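Local coordinates for protein KDGF (Halomonas sp., PDB 5FQ0) that probably helps break down pectin and alginate by converting unsaturated monouronates to their linear ketonised form, using a metal-bearing cupin fold, at residues P19-K24 and R41-T46. Numbering follows the deposited sequence.
Sequences PGIQRK and RGAVGT
Ala43 and Ile21 meet between the two sheets of the cupin β-barrel, where the start of strand 21-29, in one sheet, comes up to the loop leading into strand 44-48 of the other. The contact is small, burying 127 Å² in total, and no hydrogen bond crosses it; what the segments share is van der Waals packing.

The methyl of Ala43 points at the turn between strands 15-18 and 21-29 and sits over the face of the Gly20-Ile21 peptide, with CB 3.4 Å from Gly20 O. Here the CA atoms of the two segments come closest, 5.3 Å from Gly20 CA to Ala43 CA. Gly20 has a positive phi of 82° and presents bare backbone to the methyl; the turn is also tied to Asp40 by backbone hydrogen bonding.

Ile21 supplies the second half of the contact. Its CG1 branch lies opposite the carbonyl carbon and beside the backbone N (chi1 -55°), which brings CG1 alongside the Ala43 methyl at 4.0 Å from Ala43 CB. The chain then runs on fully extended (chi2 176°), carrying CD1 past Ala43 toward the beginning of strand 44-48. The side chain is buried and also packs on Val37 and Phe39 of strand 32-39, the neighbour of its own strand, so it links that sheet to the opposing strand.

Val44 takes part through its backbone, while its isopropyl group turns away. Farther along the same strand, Thr46 O is hydrogen-bonded to ND1 of His48, one of the nickel ligands; the Ile21 side chain itself stays about 11 Å from the metal. The last carbon of that side chain, Ile21 CD1, stops 3.8 Å from Val44 O.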
loop_
_atom_site.group_PDB
_atom_site.type_symbol
_atom_site.label_atom_id
_atom_site.label_comp_id
_atom_site.label_asym_id
_atom_site.label_seq_id
_atom_site.Cartn_x
_atom_site.Cartn_y
_atom_site.Cartn_z
ATOM N N PRO B 19 3.426 18.041 -14.509
ATOM C CA PRO B 19 4.881 17.990 -14.712
ATOM C C PRO B 19 5.644 17.472 -13.479
ATOM O O PRO B 19 5.351 17.857 -12.332
ATOM C CB PRO B 19 5.218 19.438 -15.051
ATOM C CG PRO B 19 4.023 19.849 -15.869
ATOM C CD PRO B 19 2.849 19.255 -15.126
ATOM N N GLY B 20 6.542 16.521 -13.736
ATOM C CA GLY B 20 7.323 15.830 -12.685
ATOM C C GLY B 20 6.614 14.687 -11.980
ATOM O O GLY B 20 7.200 14.051 -11.095
ATOM N N ILE B 21 5.349 14.434 -12.338
ATOM C CA ILE B 21 4.547 13.404 -11.650
ATOM C C ILE B 21 3.790 12.477 -12.618
ATOM O O ILE B 21 3.004 12.937 -13.435
ATOM C CB ILE B 21 3.557 14.030 -10.627
ATOM C CG1 ILE B 21 4.293 14.920 -9.620
ATOM C CG2 ILE B 21 2.772 12.960 -9.872
ATOM C CD1 ILE B 21 3.343 15.626 -8.662
ATOM N N GLN B 22 4.017 11.174 -12.478
ATOM C CA GLN B 22 3.283 10.135 -13.216
ATOM C C GLN B 22 2.689 9.103 -12.258
ATOM O O GLN B 22 3.140 8.976 -11.097
ATOM C CB GLN B 22 4.224 9.419 -14.172
ATOM C CG GLN B 22 4.810 10.338 -15.237
ATOM C CD GLN B 22 5.494 9.544 -16.322
ATOM O OE1 GLN B 22 6.330 8.691 -16.047
ATOM N NE2 GLN B 22 5.097 9.775 -17.545
ATOM N N ARG B 23 1.709 8.333 -12.735
ATOM C CA ARG B 23 1.123 7.307 -11.887
ATOM C C ARG B 23 0.602 6.121 -12.636
ATOM O O ARG B 23 0.427 6.171 -13.841
ATOM C CB ARG B 23 -0.009 7.874 -11.023
ATOM C CG ARG B 23 -1.318 8.116 -11.739
ATOM C CD ARG B 23 -2.320 8.622 -10.704
ATOM N NE ARG B 23 -3.465 9.173 -11.399
ATOM C CZ ARG B 23 -4.014 10.352 -11.160
ATOM N NH1 ARG B 23 -3.583 11.127 -10.178
ATOM N NH2 ARG B 23 -5.033 10.730 -11.898
ATOM N N LYS B 24 0.354 5.056 -11.900
ATOM C CA LYS B 24 -0.426 3.933 -12.415
ATOM C C LYS B 24 -1.481 3.589 -11.353
ATOM O O LYS B 24 -1.129 3.430 -10.159
ATOM C CB LYS B 24 0.449 2.718 -12.640
ATOM C CG LYS B 24 1.649 2.926 -13.565
ATOM C CD LYS B 24 2.315 1.580 -13.837
ATOM C CE LYS B 24 3.659 1.753 -14.561
ATOM N NZ LYS B 24 4.232 0.445 -15.021
ATOM N N ARG B 41 12.738 14.120 -8.904
ATOM C CA ARG B 41 13.329 14.806 -7.761
ATOM C C ARG B 41 12.871 16.277 -7.690
ATOM O O ARG B 41 12.830 16.985 -8.695
ATOM C CB ARG B 41 14.837 14.698 -7.858
ATOM C CG ARG B 41 15.619 15.642 -6.994
ATOM C CD ARG B 41 16.769 16.007 -7.904
ATOM N NE ARG B 41 18.002 15.383 -7.522
ATOM C CZ ARG B 41 19.055 15.212 -8.311
ATOM N NH1 ARG B 41 19.052 15.528 -9.599
ATOM N NH2 ARG B 41 20.133 14.695 -7.772
ATOM N N GLY B 42 12.463 16.722 -6.512
ATOM C CA GLY B 42 11.989 18.103 -6.382
ATOM C C GLY B 42 10.567 18.361 -6.889
ATOM O O GLY B 42 10.101 19.497 -6.803
ATOM N N ALA B 43 9.873 17.337 -7.426
ATOM C CA ALA B 43 8.443 17.484 -7.752
ATOM C C ALA B 43 7.626 17.629 -6.458
ATOM O O ALA B 43 7.945 17.040 -5.424
ATOM C CB ALA B 43 7.929 16.305 -8.589
ATOM N N VAL B 44 6.577 18.440 -6.520
ATOM C CA VAL B 44 5.862 18.829 -5.325
ATOM C C VAL B 44 4.400 18.354 -5.393
ATOM O O VAL B 44 3.712 18.638 -6.366
ATOM C CB VAL B 44 5.904 20.379 -5.138
ATOM C CG1 VAL B 44 5.010 20.832 -3.989
ATOM C CG2 VAL B 44 7.336 20.865 -4.939
ATOM N N GLY B 45 3.940 17.646 -4.348
ATOM C CA GLY B 45 2.505 17.430 -4.149
ATOM C C GLY B 45 2.090 18.521 -3.189
ATOM O O GLY B 45 2.426 18.454 -2.015
ATOM N N THR B 46 1.417 19.552 -3.692
ATOM C CA THR B 46 1.054 20.722 -2.874
ATOM C C THR B 46 0.050 20.359 -1.759
ATOM O O THR B 46 -0.818 19.506 -1.950
ATOM C CB THR B 46 0.549 21.914 -3.738
ATOM O OG1 THR B 46 -0.636 21.549 -4.427
ATOM C CG2 THR B 46 1.592 22.312 -4.798
#